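Local coordinates for kinetochore protein Mis16 (Schizosaccharomyces japonicus, PDB 4XYH) that recognises histone H4 and, independently, the CENP-A chaperone Scm3, and probably acts in centromeric chromatin assembly as a WD-repeat beta-propeller, at residues A[51-56]-A[75-80]; A[90-95]-A[122-127]; A[144-149]-A[158-163]; A[396-401]-A[408-413]. All blocks are in the same frame, centred on the assembly; numbering follows the deposited sequence.

The four contacts follow one another along the chain, and none nests in or crosses another. Interaction 1 comes first and closes the loop from 51-56, through strand 56-58, to strand 70-77. Interaction 2 then joins strands 87-97 and 123-130, across a partly unmodelled connection. It shares a sheet with interaction 1, and Q90 and A92 bond to L77 and L75. Interaction 3 closes the hairpin of strands 146-150 and 156-160 in the next propeller blade. It touches interaction 1 where I147 meets L76. Interaction 4 closes the hairpin of strands 398-402 and 406-412, near the C terminus. L401 and A399 bring it back against interaction 1, so early and late parts of the propeller ring meet.

Interaction 1 (A[51-56]-A[75-80]); sequences WPSLTV and LLLGTQ
L75 meets V56 through methyl groups, with L75 CD2 3.8 Å from V56 CG2. L76 contributes its carbonyl. Its O lies 3.2 Å from V56 CA, in a CA-H...O contact, and a water links it to T55 OG1, which also bonds to A137. L77 packs side by side with V56. Its CD2 comes 3.6 Å from V56 CG2.

At G78 the first direct hydrogen bond across the contact appears. G78 N donates to S53 OG over 2.9 Å. With chi1 at -179° the S53 hydroxyl swings away from its own N and also donates to T55 O over 2.7 Å, in the carbonyl plane, on a lone pair. One hydroxyl therefore ties segment 51-56 to segment 75-80 and braces its own loop. With an alanine here, G78 N would probably lose its acceptor and T55 O its hydroxyl donor. A second water bridges G78 O and W51 O.

T79 CB passes W51 CB at 4.2 Å. Q80 N makes a weak bond to P52 O (2.8 Å), while its extended side chain crosses P52 and reaches L54.

The contact leads into strand 56-58 of the propeller sheet. Strand 87-97 flanks strand 70-77, and A399 and L401 of strand 398-402 pack on V56, L75 and S53.

Interaction 2 (A[90-95]-A[122-127]); sequences QVASVQ and LDIVQK
V91 faces both V125 and Q126, a classic beta bulge between two antiparallel strands of a propeller sheet. V91 O takes two donors there. V125 N bonds to it over 3.0 Å, and Q126 N adds a weak bond of 3.4 Å. V91 N is satisfied too. It donates to Q126 O in a nearly straight bond of 3.0 Å (165°). The extra residue shifts the register by one between V91 and A92.

Beyond the bulge the pairing is regular. S93 N donates to D123 O, and D123 N returns a bond to S93 O. The carbonyl of D123 also lies near A92 CA, in a CA-H...O contact. The other edge of strand 87-97 is used as well: Q90, A92 and V94 make backbone bonds to L77, L75 and Q73 of strand 70-77. K127 bonds through its backbone to P168 and V170.

Some polar ends have partners outside the pair. Q126 NE2 donates to Y164 O and Q167 O. K127 makes a cation-pi contact with Y88. Within the pair, K127 CD lies 3.4 Å from Q90 OE1.

Methyl groups meet beside A92. A92 CB meets both L122 CD1 (3.9 Å) and I124 CD1 (4.0 Å). L122 crosses V94, its CD2 3.6 Å from V94 CB. At the bulge, V125 CG2 sits between its own backbone N and carbonyl carbon. This places it 3.3 Å from V91 O, the atom that V125 N also grips.

Interaction 3 (A[144-149]-A[158-163]); sequences PDIIAT and IFDLNL
I147 and F159 form the centre of the tight, buried part of this antiparallel pair. I147 N donates to F159 O and F159 N to I147 O, each over 2.8 Å. L161 N bonds to D145 O, at 2.7 Å and almost straight (175°). I147 O also lies at the edge of the F159 ring, near its plane. T149 CG2 adds a contact 3.7 Å from F159 CE1. On the other face A148 CB meets I158 CD1 at 3.8 Å, and I146 CG2 touches I158 CG2. D160 CG lies anti to the backbone N (chi1 -177°), which brings the carboxylate against I146 CD1, 3.6 Å from CG.

The hairpin of strands 146-150 and 156-160 belongs to a beta-propeller blade. F159 and D160 probably hold the place of the Trp-Asp pair that names WD repeats.

Toward D145 and N162 the packing is looser. N162 is exposed and the two acids only partly so. D145 OD2 forms a salt bridge to R165 and passes N162 CB at 4.1 Å. D160 makes an Asx turn, its OD1 met from above the carboxylate plane by N162 N (3.1 Å). An alanine in place of D160 would probably leave N162 N without its acceptor and open a gap beside I146 CD1. N162 OD1 has a weak bond to R165.

Interaction 4 (A[396-401]-A[408-413]); sequences WVLASL and QIWSPS
L398 and W410 form the central hydrogen-bonded pair of this hairpin. L398 N donates to W410 O and W410 N to L398 O, each over 2.9 Å. The pattern repeats two residues further on. S400 N donates to Q408 O and Q408 N to S400 O, each over 2.8 Å. Between the two pairs, A399 faces I409.

Two bonds use side chains. W410 NE1 donates to S400 OG over 2.9 Å, and the oxygen lies close to the indole plane. W410 CG sits between its own backbone N and carbonyl carbon (chi1 48°), which lays the ring over L398 and brings its NE1 edge to S400 OG. S400 OG is also bonded to H381 NE2. The His-Ser-Trp chain is consistent with the hydrogen-bond network characteristic of WD40 blades. At the other end S411 OG donates to W396 O over 2.7 Å, from above the carbonyl plane (39° out of it).

One face of W410 carries a CH-pi contact. L398 CB stands over the six-membered ring, 4.1 Å from its centroid. L398 O lies over a face of the same indole. Apolar contacts flank these. V397 CG1 meets I409 CG2 at 4.0 Å. P412 crosses W396 at about a right angle, its CG 3.9 Å from W396 CE3.

Around the hairpin, H378 stacks on W410 and W417 of helix 414-417 stacks on W396. Strand 385-390 pairs with strand 398-402. Strand 41-48 pairs with strand 406-412, so an N-terminal strand completes the last blade and closes the propeller ring.

Interaction 1 (A[51-56]-A[75-80])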
loop_
_atom_site.group_PDB
_atom_site.type_symbol
_atom_site.label_atom_id
_atom_site.label_comp_id
_atom_site.label_asym_id
_atom_site.label_seq_id
_atom_site.Cartn_x
_atom_site.Cartn_y
_atom_site.Cartn_z
ATOM N N TRP A 51 2.101 -15.448 11.024
ATOM C CA TRP A 51 1.234 -15.548 9.856
ATOM C C TRP A 51 1.664 -14.523 8.832
ATOM O O TRP A 51 2.229 -13.489 9.183
ATOM C CB TRP A 51 -0.234 -15.312 10.217
ATOM C CG TRP A 51 -0.777 -16.248 11.228
ATOM C CD1 TRP A 51 -0.851 -16.051 12.579
ATOM C CD2 TRP A 51 -1.324 -17.538 10.977
ATOM N NE1 TRP A 51 -1.415 -17.141 13.182
ATOM C CE2 TRP A 51 -1.716 -18.072 12.222
ATOM C CE3 TRP A 51 -1.525 -18.300 9.816
ATOM C CZ2 TRP A 51 -2.300 -19.336 12.343
ATOM C CZ3 TRP A 51 -2.107 -19.554 9.935
ATOM C CH2 TRP A 51 -2.487 -20.060 11.191
ATOM N N PRO A 52 1.385 -14.788 7.555
ATOM C CA PRO A 52 1.593 -13.712 6.581
ATOM C C PRO A 52 0.741 -12.475 6.907
ATOM O O PRO A 52 -0.368 -12.593 7.460
ATOM C CB PRO A 52 1.157 -14.339 5.256
ATOM C CG PRO A 52 0.255 -15.479 5.641
ATOM C CD PRO A 52 0.762 -15.981 6.958
ATOM N N SER A 53 1.283 -11.300 6.593
ATOM C CA SER A 53 0.508 -10.076 6.617
ATOM C C SER A 53 0.270 -9.608 5.187
ATOM O O SER A 53 1.173 -9.662 4.350
ATOM C CB SER A 53 1.222 -8.989 7.427
ATOM O OG SER A 53 0.433 -7.802 7.456
ATOM N N LEU A 54 -0.944 -9.157 4.905
ATOM C CA LEU A 54 -1.269 -8.594 3.594
ATOM C C LEU A 54 -1.042 -7.083 3.551
ATOM O O LEU A 54 -1.118 -6.462 2.481
ATOM C CB LEU A 54 -2.722 -8.896 3.234
ATOM C CG LEU A 54 -3.011 -10.374 2.989
ATOM C CD1 LEU A 54 -4.505 -10.663 2.966
ATOM C CD2 LEU A 54 -2.368 -10.758 1.663
ATOM N N THR A 55 -0.777 -6.493 4.711
ATOM C CA THR A 55 -0.747 -5.036 4.821
ATOM C C THR A 55 0.369 -4.547 5.748
ATOM O O THR A 55 0.743 -5.227 6.714
ATOM C CB THR A 55 -2.122 -4.503 5.324
ATOM O OG1 THR A 55 -2.118 -3.060 5.355
ATOM C CG2 THR A 55 -2.453 -5.076 6.745
ATOM N N VAL A 56 0.908 -3.368 5.445
ATOM C CA VAL A 56 1.898 -2.749 6.311
ATOM C C VAL A 56 1.833 -1.240 6.129
ATOM O O VAL A 56 1.622 -0.749 5.028
ATOM C CB VAL A 56 3.350 -3.258 6.024
ATOM C CG1 VAL A 56 3.819 -2.861 4.625
ATOM C CG2 VAL A 56 4.333 -2.716 7.057
ATOM N N LEU A 75 4.765 0.044 13.426
ATOM C CA LEU A 75 4.141 -0.342 12.166
ATOM C C LEU A 75 2.790 -0.947 12.428
ATOM O O LEU A 75 2.585 -1.622 13.444
ATOM C CB LEU A 75 4.989 -1.356 11.402
ATOM C CG LEU A 75 6.411 -0.948 11.040
ATOM C CD1 LEU A 75 7.391 -1.870 11.743
ATOM C CD2 LEU A 75 6.597 -1.028 9.553
ATOM N N LEU A 76 1.885 -0.709 11.488
ATOM C CA LEU A 76 0.587 -1.323 11.487
ATOM C C LEU A 76 0.613 -2.544 10.564
ATOM O O LEU A 76 0.942 -2.425 9.386
ATOM C CB LEU A 76 -0.447 -0.317 11.036
ATOM C CG LEU A 76 -1.884 -0.801 10.954
ATOM C CD1 LEU A 76 -2.457 -1.007 12.365
ATOM C CD2 LEU A 76 -2.662 0.218 10.158
ATOM N N LEU A 77 0.291 -3.712 11.113
ATOM C CA LEU A 77 0.328 -4.984 10.379
ATOM C C LEU A 77 -0.969 -5.756 10.512
ATOM O O LEU A 77 -1.859 -5.377 11.298
ATOM C CB LEU A 77 1.463 -5.869 10.889
ATOM C CG LEU A 77 2.888 -5.406 10.635
ATOM C CD1 LEU A 77 3.862 -6.305 11.361
ATOM C CD2 LEU A 77 3.146 -5.431 9.130
ATOM N N GLY A 78 -1.068 -6.862 9.774
ATOM C CA GLY A 78 -2.229 -7.727 9.874
ATOM C C GLY A 78 -1.881 -9.198 9.871
ATOM O O GLY A 78 -0.708 -9.567 9.843
ATOM N N THR A 79 -2.900 -10.048 9.914
ATOM C CA THR A 79 -2.691 -11.472 9.710
ATOM C C THR A 79 -3.555 -11.987 8.572
ATOM O O THR A 79 -4.607 -11.431 8.250
ATOM C CB THR A 79 -3.020 -12.328 10.967
ATOM O OG1 THR A 79 -4.427 -12.254 11.245
ATOM C CG2 THR A 79 -2.218 -11.878 12.173
ATOM N N GLN A 80 -3.101 -13.071 7.973
ATOM C CA GLN A 80 -3.924 -13.826 7.052
ATOM C C GLN A 80 -3.851 -15.278 7.488
ATOM O O GLN A 80 -2.844 -15.943 7.254
ATOM C CB GLN A 80 -3.442 -13.647 5.614
ATOM C CG GLN A 80 -4.203 -14.488 4.603
ATOM C CD GLN A 80 -3.504 -14.525 3.261
ATOM O OE1 GLN A 80 -2.275 -14.462 3.184
ATOM N NE2 GLN A 80 -4.284 -14.609 2.196
HETATM O O HOH W 1 1.310 -11.380 10.544
HETATM O O HOH W 2 -1.187 -1.904 7.526
#

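Interaction 2 (A[90-95]-A[122-127])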
loop_
_atom_site.group_PDB
_atom_site.type_symbol
_atom_site.label_atom_id
_atom_site.label_comp_id
_atom_site.label_asym_id
_atom_site.label_seq_id
_atom_site.Cartn_x
_atom_site.Cartn_y
_atom_site.Cartn_z
ATOM N N GLN A 90 -2.520 -5.802 14.114
ATOM C CA GLN A 90 -1.303 -5.824 14.922
ATOM C C GLN A 90 -0.531 -4.522 14.852
ATOM O O GLN A 90 -0.449 -3.882 13.795
ATOM C CB GLN A 90 -0.373 -6.969 14.479
ATOM C CG GLN A 90 -0.990 -8.356 14.570
ATOM C CD GLN A 90 -0.021 -9.471 14.191
ATOM O OE1 GLN A 90 0.206 -10.389 14.971
ATOM N NE2 GLN A 90 0.522 -9.413 12.976
ATOM N N VAL A 91 0.042 -4.144 15.988
ATOM C CA VAL A 91 0.988 -3.036 16.054
ATOM C C VAL A 91 2.346 -3.615 16.418
ATOM O O VAL A 91 2.466 -4.360 17.392
ATOM C CB VAL A 91 0.599 -1.964 17.096
ATOM C CG1 VAL A 91 1.638 -0.823 17.109
ATOM C CG2 VAL A 91 -0.795 -1.432 16.825
ATOM N N ALA A 92 3.361 -3.287 15.625
ATOM C CA ALA A 92 4.716 -3.749 15.895
ATOM C C ALA A 92 5.610 -2.564 16.221
ATOM O O ALA A 92 5.394 -1.467 15.713
ATOM C CB ALA A 92 5.266 -4.516 14.711
ATOM N N SER A 93 6.597 -2.777 17.082
ATOM C CA SER A 93 7.642 -1.782 17.279
ATOM C C SER A 93 8.971 -2.290 16.739
ATOM O O SER A 93 9.270 -3.483 16.777
ATOM C CB SER A 93 7.785 -1.405 18.749
ATOM O OG SER A 93 8.069 -2.553 19.513
ATOM N N VAL A 94 9.766 -1.374 16.222
ATOM C CA VAL A 94 11.075 -1.736 15.739
ATOM C C VAL A 94 12.069 -0.672 16.192
ATOM O O VAL A 94 11.741 0.511 16.287
ATOM C CB VAL A 94 11.093 -1.884 14.200
ATOM C CG1 VAL A 94 10.691 -0.576 13.515
ATOM C CG2 VAL A 94 12.449 -2.353 13.719
ATOM N N GLN A 95 13.276 -1.110 16.514
ATOM C CA GLN A 95 14.351 -0.194 16.834
ATOM C C GLN A 95 15.131 0.102 15.561
ATOM O O GLN A 95 15.648 -0.813 14.922
ATOM C CB GLN A 95 15.257 -0.792 17.901
ATOM C CG GLN A 95 16.072 0.231 18.645
ATOM C CD GLN A 95 16.385 -0.216 20.056
ATOM O OE1 GLN A 95 16.600 -1.406 20.308
ATOM N NE2 GLN A 95 16.395 0.735 20.994
ATOM N N LEU A 122 12.482 -5.868 15.836
ATOM C CA LEU A 122 11.047 -6.018 15.569
ATOM C C LEU A 122 10.335 -6.936 16.555
ATOM O O LEU A 122 10.647 -8.125 16.634
ATOM C CB LEU A 122 10.817 -6.565 14.159
ATOM C CG LEU A 122 9.451 -6.342 13.478
ATOM C CD1 LEU A 122 8.243 -7.033 14.155
ATOM C CD2 LEU A 122 9.191 -4.850 13.303
ATOM N N ASP A 123 9.345 -6.407 17.265
ATOM C CA ASP A 123 8.444 -7.286 17.992
ATOM C C ASP A 123 6.995 -6.755 18.008
ATOM O O ASP A 123 6.749 -5.560 17.836
ATOM C CB ASP A 123 8.981 -7.533 19.413
ATOM C CG ASP A 123 8.448 -6.545 20.436
ATOM O OD1 ASP A 123 8.946 -5.395 20.463
ATOM O OD2 ASP A 123 7.556 -6.936 21.234
ATOM N N ILE A 124 6.046 -7.677 18.166
ATOM C CA ILE A 124 4.621 -7.362 18.188
ATOM C C ILE A 124 4.163 -6.944 19.572
ATOM O O ILE A 124 4.179 -7.753 20.492
ATOM C CB ILE A 124 3.769 -8.570 17.755
ATOM C CG1 ILE A 124 4.265 -9.144 16.424
ATOM C CG2 ILE A 124 2.309 -8.184 17.684
ATOM C CD1 ILE A 124 3.951 -8.294 15.217
ATOM N N VAL A 125 3.726 -5.698 19.720
ATOM C CA VAL A 125 3.358 -5.198 21.036
ATOM C C VAL A 125 1.859 -5.194 21.314
ATOM O O VAL A 125 1.449 -5.096 22.466
ATOM C CB VAL A 125 3.901 -3.783 21.238
ATOM C CG1 VAL A 125 5.415 -3.816 21.146
ATOM C CG2 VAL A 125 3.312 -2.834 20.201
ATOM N N GLN A 126 1.035 -5.294 20.277
ATOM C CA GLN A 126 -0.409 -5.355 20.491
ATOM C C GLN A 126 -1.102 -6.134 19.379
ATOM O O GLN A 126 -0.785 -5.981 18.189
ATOM C CB GLN A 126 -1.012 -3.951 20.609
ATOM C CG GLN A 126 -2.384 -3.968 21.249
ATOM C CD GLN A 126 -2.932 -2.583 21.581
ATOM O OE1 GLN A 126 -3.104 -1.742 20.701
ATOM N NE2 GLN A 126 -3.224 -2.348 22.858
ATOM N N LYS A 127 -2.039 -6.987 19.776
ATOM C CA LYS A 127 -2.814 -7.769 18.825
ATOM C C LYS A 127 -4.266 -7.573 19.163
ATOM O O LYS A 127 -4.667 -7.722 20.323
ATOM C CB LYS A 127 -2.442 -9.255 18.878
ATOM C CG LYS A 127 -0.951 -9.488 18.743
ATOM C CD LYS A 127 -0.611 -10.883 18.260
ATOM C CE LYS A 127 -0.805 -11.905 19.345
ATOM N NZ LYS A 127 -0.739 -13.290 18.772
#

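Interaction 3 (A[144-149]-A[158-163])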
loop_
_atom_site.group_PDB
_atom_site.type_symbol
_atom_site.label_atom_id
_atom_site.label_comp_id
_atom_site.label_asym_id
_atom_site.label_seq_id
_atom_site.Cartn_x
_atom_site.Cartn_y
_atom_site.Cartn_z
ATOM N N PRO A 144 -3.939 8.977 14.184
ATOM C CA PRO A 144 -3.464 7.600 13.988
ATOM C C PRO A 144 -3.983 6.565 14.977
ATOM O O PRO A 144 -3.719 5.371 14.768
ATOM C CB PRO A 144 -1.942 7.743 14.110
ATOM C CG PRO A 144 -1.697 9.107 13.616
ATOM C CD PRO A 144 -2.823 9.934 14.159
ATOM N N ASP A 145 -4.690 6.978 16.026
ATOM C CA ASP A 145 -5.277 6.009 16.954
ATOM C C ASP A 145 -6.515 5.368 16.348
ATOM O O ASP A 145 -7.001 4.340 16.833
ATOM C CB ASP A 145 -5.661 6.654 18.299
ATOM C CG ASP A 145 -4.457 6.947 19.198
ATOM O OD1 ASP A 145 -3.433 6.220 19.129
ATOM O OD2 ASP A 145 -4.564 7.915 19.994
ATOM N N ILE A 146 -7.055 6.004 15.318
ATOM C CA ILE A 146 -8.218 5.472 14.620
ATOM C C ILE A 146 -7.762 4.650 13.393
ATOM O O ILE A 146 -7.138 5.189 12.476
ATOM C CB ILE A 146 -9.186 6.617 14.181
ATOM C CG1 ILE A 146 -9.612 7.458 15.399
ATOM C CG2 ILE A 146 -10.370 6.073 13.421
ATOM C CD1 ILE A 146 -10.377 6.679 16.461
ATOM N N ILE A 147 -8.046 3.346 13.396
ATOM C CA ILE A 147 -7.632 2.458 12.296
ATOM C C ILE A 147 -8.863 1.970 11.528
ATOM O O ILE A 147 -9.871 1.572 12.138
ATOM C CB ILE A 147 -6.854 1.208 12.790
ATOM C CG1 ILE A 147 -5.781 1.564 13.826
ATOM C CG2 ILE A 147 -6.271 0.405 11.590
ATOM C CD1 ILE A 147 -4.695 2.457 13.302
ATOM N N ALA A 148 -8.799 2.024 10.198
ATOM C CA ALA A 148 -9.810 1.373 9.366
ATOM C C ALA A 148 -9.202 0.125 8.741
ATOM O O ALA A 148 -8.021 0.122 8.407
ATOM C CB ALA A 148 -10.325 2.315 8.291
ATOM N N THR A 149 -9.992 -0.936 8.592
ATOM C CA THR A 149 -9.519 -2.133 7.886
ATOM C C THR A 149 -10.586 -2.659 6.959
ATOM O O THR A 149 -11.740 -2.274 7.075
ATOM C CB THR A 149 -9.129 -3.310 8.833
ATOM O OG1 THR A 149 -10.311 -3.969 9.304
ATOM C CG2 THR A 149 -8.284 -2.856 10.010
ATOM N N ILE A 158 -13.657 -0.410 12.067
ATOM C CA ILE A 158 -12.974 0.691 12.714
ATOM C C ILE A 158 -12.507 0.295 14.108
ATOM O O ILE A 158 -13.253 -0.331 14.870
ATOM C CB ILE A 158 -13.868 1.917 12.814
ATOM C CG1 ILE A 158 -14.404 2.279 11.419
ATOM C CG2 ILE A 158 -13.084 3.061 13.426
ATOM C CD1 ILE A 158 -13.349 2.834 10.448
ATOM N N PHE A 159 -11.270 0.658 14.425
ATOM C CA PHE A 159 -10.674 0.391 15.730
ATOM C C PHE A 159 -10.201 1.706 16.325
ATOM O O PHE A 159 -9.609 2.518 15.618
ATOM C CB PHE A 159 -9.487 -0.572 15.615
ATOM C CG PHE A 159 -9.830 -1.918 15.030
ATOM C CD1 PHE A 159 -10.019 -2.071 13.659
ATOM C CD2 PHE A 159 -9.924 -3.047 15.845
ATOM C CE1 PHE A 159 -10.309 -3.319 13.117
ATOM C CE2 PHE A 159 -10.216 -4.292 15.305
ATOM C CZ PHE A 159 -10.403 -4.425 13.935
ATOM N N ASP A 160 -10.466 1.932 17.609
ATOM C CA ASP A 160 -9.930 3.104 18.307
ATOM C C ASP A 160 -8.880 2.658 19.337
ATOM O O ASP A 160 -9.249 2.166 20.404
ATOM C CB ASP A 160 -11.073 3.873 18.987
ATOM C CG ASP A 160 -10.606 5.153 19.668
ATOM O OD1 ASP A 160 -9.381 5.419 19.759
ATOM O OD2 ASP A 160 -11.481 5.912 20.120
ATOM N N LEU A 161 -7.593 2.817 19.014
ATOM C CA LEU A 161 -6.518 2.250 19.836
ATOM C C LEU A 161 -6.457 2.900 21.219
ATOM O O LEU A 161 -5.937 2.329 22.178
ATOM C CB LEU A 161 -5.162 2.383 19.131
ATOM C CG LEU A 161 -5.027 1.651 17.779
ATOM C CD1 LEU A 161 -3.596 1.673 17.200
ATOM C CD2 LEU A 161 -5.548 0.244 17.881
ATOM N N ASN A 162 -7.016 4.093 21.313
ATOM C CA ASN A 162 -7.037 4.837 22.554
ATOM C C ASN A 162 -7.886 4.213 23.664
ATOM O O ASN A 162 -7.781 4.605 24.820
ATOM C CB ASN A 162 -7.524 6.268 22.274
ATOM C CG ASN A 162 -7.388 7.157 23.476
ATOM O OD1 ASN A 162 -6.315 7.246 24.076
ATOM N ND2 ASN A 162 -8.482 7.812 23.852
ATOM N N LEU A 163 -8.752 3.276 23.307
ATOM C CA LEU A 163 -9.614 2.620 24.286
ATOM C C LEU A 163 -8.906 1.445 24.960
ATOM O O LEU A 163 -9.457 0.821 25.844
ATOM C CB LEU A 163 -10.904 2.111 23.628
ATOM C CG LEU A 163 -11.831 3.125 22.944
ATOM C CD1 LEU A 163 -13.043 2.412 22.331
ATOM C CD2 LEU A 163 -12.285 4.147 23.967
#

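Interaction 4 (A[396-401]-A[408-413])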
loop_
_atom_site.group_PDB
_atom_site.type_symbol
_atom_site.label_atom_id
_atom_site.label_comp_id
_atom_site.label_asym_id
_atom_site.label_seq_id
_atom_site.Cartn_x
_atom_site.Cartn_y
_atom_site.Cartn_z
ATOM N N TRP A 396 14.696 7.549 3.425
ATOM C CA TRP A 396 15.090 6.326 2.728
ATOM C C TRP A 396 14.958 5.042 3.521
ATOM O O TRP A 396 15.783 4.141 3.374
ATOM C CB TRP A 396 16.533 6.462 2.221
ATOM C CG TRP A 396 16.594 7.458 1.126
ATOM C CD1 TRP A 396 16.983 8.759 1.224
ATOM C CD2 TRP A 396 16.180 7.263 -0.227
ATOM N NE1 TRP A 396 16.863 9.379 0.011
ATOM C CE2 TRP A 396 16.367 8.484 -0.898
ATOM C CE3 TRP A 396 15.672 6.172 -0.936
ATOM C CZ2 TRP A 396 16.071 8.649 -2.249
ATOM C CZ3 TRP A 396 15.381 6.336 -2.280
ATOM C CH2 TRP A 396 15.580 7.564 -2.922
ATOM N N VAL A 397 13.921 4.935 4.340
ATOM C CA VAL A 397 13.658 3.669 4.998
ATOM C C VAL A 397 12.340 3.102 4.488
ATOM O O VAL A 397 11.337 3.804 4.468
ATOM C CB VAL A 397 13.613 3.816 6.526
ATOM C CG1 VAL A 397 13.190 2.498 7.181
ATOM C CG2 VAL A 397 14.985 4.281 7.061
ATOM N N LEU A 398 12.336 1.834 4.078
ATOM C CA LEU A 398 11.118 1.212 3.565
ATOM C C LEU A 398 10.797 -0.062 4.310
ATOM O O LEU A 398 11.691 -0.747 4.809
ATOM C CB LEU A 398 11.237 0.917 2.066
ATOM C CG LEU A 398 11.318 2.217 1.263
ATOM C CD1 LEU A 398 12.776 2.625 0.988
ATOM C CD2 LEU A 398 10.528 2.154 -0.004
ATOM N N ALA A 399 9.512 -0.366 4.392
ATOM C CA ALA A 399 9.057 -1.654 4.856
ATOM C C ALA A 399 8.383 -2.358 3.683
ATOM O O ALA A 399 7.636 -1.728 2.926
ATOM C CB ALA A 399 8.086 -1.499 6.039
ATOM N N SER A 400 8.647 -3.653 3.524
ATOM C CA SER A 400 7.981 -4.430 2.481
ATOM C C SER A 400 7.667 -5.842 2.964
ATOM O O SER A 400 8.412 -6.420 3.755
ATOM C CB SER A 400 8.831 -4.475 1.200
ATOM O OG SER A 400 10.174 -4.866 1.462
ATOM N N LEU A 401 6.549 -6.368 2.480
ATOM C CA LEU A 401 6.029 -7.685 2.851
ATOM C C LEU A 401 5.933 -8.588 1.647
ATOM O O LEU A 401 5.595 -8.132 0.556
ATOM C CB LEU A 401 4.626 -7.583 3.447
ATOM C CG LEU A 401 4.359 -7.008 4.821
ATOM C CD1 LEU A 401 2.867 -6.753 4.896
ATOM C CD2 LEU A 401 4.808 -8.006 5.871
ATOM N N GLN A 408 10.386 -7.161 5.618
ATOM C CA GLN A 408 11.722 -6.591 5.527
ATOM C C GLN A 408 11.680 -5.082 5.677
ATOM O O GLN A 408 10.827 -4.406 5.095
ATOM C CB GLN A 408 12.397 -6.967 4.206
ATOM C CG GLN A 408 13.248 -8.196 4.304
ATOM C CD GLN A 408 13.693 -8.730 2.955
ATOM O OE1 GLN A 408 13.499 -8.091 1.910
ATOM N NE2 GLN A 408 14.287 -9.924 2.970
ATOM N N ILE A 409 12.607 -4.579 6.482
ATOM C CA ILE A 409 12.803 -3.162 6.692
ATOM C C ILE A 409 14.203 -2.814 6.205
ATOM O O ILE A 409 15.193 -3.298 6.744
ATOM C CB ILE A 409 12.615 -2.788 8.170
ATOM C CG1 ILE A 409 11.185 -3.131 8.593
ATOM C CG2 ILE A 409 12.906 -1.300 8.405
ATOM C CD1 ILE A 409 10.870 -2.814 10.036
ATOM N N TRP A 410 14.286 -1.991 5.169
ATOM C CA TRP A 410 15.562 -1.757 4.522
ATOM C C TRP A 410 15.777 -0.316 4.081
ATOM O O TRP A 410 14.832 0.453 3.898
ATOM C CB TRP A 410 15.717 -2.680 3.312
ATOM C CG TRP A 410 14.524 -2.706 2.420
ATOM C CD1 TRP A 410 13.365 -3.416 2.616
ATOM C CD2 TRP A 410 14.361 -2.006 1.188
ATOM N NE1 TRP A 410 12.493 -3.198 1.573
ATOM C CE2 TRP A 410 13.080 -2.337 0.683
ATOM C CE3 TRP A 410 15.169 -1.130 0.454
ATOM C CZ2 TRP A 410 12.593 -1.818 -0.519
ATOM C CZ3 TRP A 410 14.679 -0.619 -0.741
ATOM C CH2 TRP A 410 13.403 -0.963 -1.211
ATOM N N SER A 411 17.045 0.033 3.912
ATOM C CA SER A 411 17.437 1.348 3.452
ATOM C C SER A 411 18.535 1.209 2.419
ATOM O O SER A 411 19.596 0.667 2.726
ATOM C CB SER A 411 17.921 2.195 4.614
ATOM O OG SER A 411 18.308 3.469 4.137
ATOM N N PRO A 412 18.283 1.654 1.178
ATOM C CA PRO A 412 19.375 1.546 0.203
ATOM C C PRO A 412 20.543 2.448 0.591
ATOM O O PRO A 412 20.361 3.462 1.270
ATOM C CB PRO A 412 18.738 1.987 -1.110
ATOM C CG PRO A 412 17.488 2.709 -0.715
ATOM C CD PRO A 412 17.035 2.147 0.577
ATOM N N SER A 413 21.744 2.054 0.193
ATOM C CA SER A 413 22.948 2.786 0.576
ATOM C C SER A 413 22.925 4.257 0.129
ATOM O O SER A 413 22.574 4.570 -1.015
ATOM C CB SER A 413 24.172 2.084 -0.001
ATOM O OG SER A 413 25.304 2.914 0.101
#